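Local coordinates for sensor protein QseC (Escherichia coli, PDB 3JZ3) that acts as the sensor histidine kinase of the QseB/QseC two-component system, using ATP to phosphorylate a histidine, and activates the flagella regulon, at residues B[77-82]-B[141-146]. Numbering follows the deposited sequence.
Sequences PLEDLL and VTLNAD
Leu-143 lays one methyl over a face of the peptide group that joins Leu-78 to Glu-79. CD2 of Leu-143 sits 4.0 Å from Leu-78 C and 3.8 Å from Glu-79 N. The same methyl also meets the aliphatic part of Glu-79, with Leu-143 CD2 3.8 Å from Glu-79 CG, and the two side chains cross at about a right angle. The flat carboxylate of Glu-79 is held away from this apolar patch. Its OE1 is hydrogen-bonded to the backbone N of Ser-108 and its OE2 to His-107 ND1, so two bonds fix the acid end.

The other branch of Leu-143 faces two helix residues one turn apart. Its CD1 lies 4.1 Å from Leu-78 CB and 4.2 Å from Leu-82 CD1. CB of Leu-143 leaves the strand toward the helix. With CG anti to the backbone N (chi1 175°), the side chain then runs on along the strand, toward the start of the helix. This puts its two methyls at Leu-78 and Glu-79. Leu-82 comes in beside the base of this side chain, and its CD1 is 3.7 Å from Leu-143 CB. That same methyl reaches on to Val-141, with Leu-82 CD1 4.3 Å from Val-141 CG1.

The contact is buried and apolar. Phe-148 packs on both Leu-82 and Leu-143, and Val-122 and Leu-126 of helix 115-131 touch Leu-82 and Val-141 respectively. The short axes of helix 78-82 and strand 141-143 run nearly antiparallel, at 171° and 9.8 Å apart. This is helix-on-sheet packing at the start of helix 78-95, within the alpha/beta sandwich of the histidine kinase ATP-binding domain, the Bergerat fold shared with DNA gyrase B and HSP90.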
loop_
_atom_site.group_PDB
_atom_site.type_symbol
_atom_site.label_atom_id
_atom_site.label_comp_id
_atom_site.label_asym_id
_atom_site.label_seq_id
_atom_site.Cartn_x
_atom_site.Cartn_y
_atom_site.Cartn_z
ATOM N N PRO B 77 -17.088 1.086 9.582
ATOM C CA PRO B 77 -17.963 -0.078 9.712
ATOM C C PRO B 77 -17.132 -1.359 9.600
ATOM O O PRO B 77 -16.547 -1.635 8.548
ATOM C CB PRO B 77 -18.931 0.052 8.524
ATOM C CG PRO B 77 -18.599 1.364 7.845
ATOM C CD PRO B 77 -17.218 1.734 8.263
ATOM N N LEU B 78 -17.080 -2.121 10.687
ATOM C CA LEU B 78 -16.190 -3.278 10.780
ATOM C C LEU B 78 -16.616 -4.488 9.952
ATOM O O LEU B 78 -15.766 -5.301 9.585
ATOM C CB LEU B 78 -15.942 -3.666 12.241
ATOM C CG LEU B 78 -15.196 -2.625 13.086
ATOM C CD1 LEU B 78 -14.844 -3.215 14.424
ATOM C CD2 LEU B 78 -13.934 -2.099 12.397
ATOM N N GLU B 79 -17.913 -4.601 9.658
ATOM C CA GLU B 79 -18.414 -5.632 8.736
ATOM C C GLU B 79 -17.707 -5.531 7.386
ATOM O O GLU B 79 -17.116 -6.504 6.908
ATOM C CB GLU B 79 -19.928 -5.501 8.520
ATOM C CG GLU B 79 -20.784 -6.183 9.568
ATOM C CD GLU B 79 -22.279 -6.015 9.308
ATOM O OE1 GLU B 79 -22.819 -4.902 9.532
ATOM O OE2 GLU B 79 -22.915 -7.006 8.886
ATOM N N ASP B 80 -17.771 -4.338 6.800
ATOM C CA ASP B 80 -17.213 -4.053 5.483
ATOM C C ASP B 80 -15.704 -4.290 5.433
ATOM O O ASP B 80 -15.207 -4.893 4.491
ATOM C CB ASP B 80 -17.537 -2.613 5.074
ATOM C CG ASP B 80 -19.033 -2.307 5.124
ATOM O OD1 ASP B 80 -19.824 -3.159 5.592
ATOM O OD2 ASP B 80 -19.419 -1.199 4.693
ATOM N N LEU B 81 -14.998 -3.820 6.458
ATOM C CA LEU B 81 -13.553 -3.998 6.586
ATOM C C LEU B 81 -13.149 -5.475 6.612
ATOM O O LEU B 81 -12.207 -5.879 5.926
ATOM C CB LEU B 81 -13.056 -3.297 7.853
ATOM C CG LEU B 81 -11.566 -3.348 8.206
ATOM C CD1 LEU B 81 -10.796 -2.338 7.389
ATOM C CD2 LEU B 81 -11.366 -3.092 9.692
ATOM N N LEU B 82 -13.858 -6.273 7.405
ATOM C CA LEU B 82 -13.557 -7.694 7.510
ATOM C C LEU B 82 -13.939 -8.439 6.240
ATOM O O LEU B 82 -13.148 -9.226 5.719
ATOM C CB LEU B 82 -14.237 -8.318 8.730
ATOM C CG LEU B 82 -13.763 -7.892 10.121
ATOM C CD1 LEU B 82 -14.425 -8.766 11.162
ATOM C CD2 LEU B 82 -12.253 -7.969 10.259
ATOM N N VAL B 141 -12.981 -16.294 10.694
ATOM C CA VAL B 141 -13.006 -14.863 10.998
ATOM C C VAL B 141 -14.380 -14.512 11.562
ATOM O O VAL B 141 -15.397 -14.715 10.898
ATOM C CB VAL B 141 -12.699 -13.990 9.756
ATOM C CG1 VAL B 141 -12.596 -12.517 10.142
ATOM C CG2 VAL B 141 -11.411 -14.443 9.083
ATOM N N THR B 142 -14.399 -13.988 12.783
ATOM C CA THR B 142 -15.645 -13.734 13.497
ATOM C C THR B 142 -15.710 -12.301 14.009
ATOM O O THR B 142 -14.783 -11.827 14.658
ATOM C CB THR B 142 -15.813 -14.708 14.692
ATOM O OG1 THR B 142 -15.763 -16.060 14.221
ATOM C CG2 THR B 142 -17.143 -14.484 15.411
ATOM N N LEU B 143 -16.807 -11.615 13.710
ATOM C CA LEU B 143 -17.043 -10.290 14.258
ATOM C C LEU B 143 -18.097 -10.353 15.360
ATOM O O LEU B 143 -19.234 -10.767 15.119
ATOM C CB LEU B 143 -17.476 -9.312 13.163
ATOM C CG LEU B 143 -17.881 -7.900 13.597
ATOM C CD1 LEU B 143 -16.725 -7.147 14.260
ATOM C CD2 LEU B 143 -18.429 -7.124 12.405
ATOM N N ASN B 144 -17.696 -9.947 16.562
ATOM C CA ASN B 144 -18.597 -9.835 17.704
ATOM C C ASN B 144 -18.803 -8.362 18.069
ATOM O O ASN B 144 -18.166 -7.484 17.480
ATOM C CB ASN B 144 -18.045 -10.631 18.887
ATOM C CG ASN B 144 -17.911 -12.108 18.579
ATOM O OD1 ASN B 144 -18.886 -12.761 18.210
ATOM N ND2 ASN B 144 -16.701 -12.642 18.716
ATOM N N ALA B 145 -19.690 -8.097 19.028
ATOM C CA ALA B 145 -20.035 -6.720 19.431
ATOM C C ALA B 145 -18.824 -5.857 19.802
ATOM O O ALA B 145 -18.719 -4.708 19.363
ATOM C CB ALA B 145 -21.051 -6.732 20.571
ATOM N N ASP B 146 -17.911 -6.421 20.590
ATOM C CA ASP B 146 -16.765 -5.674 21.108
ATOM C C ASP B 146 -15.410 -6.326 20.808
ATOM O O ASP B 146 -14.403 -6.003 21.443
ATOM C CB ASP B 146 -16.927 -5.443 22.617
ATOM C CG ASP B 146 -17.009 -6.740 23.409
ATOM O OD1 ASP B 146 -17.064 -7.835 22.799
ATOM O OD2 ASP B 146 -17.021 -6.659 24.656
#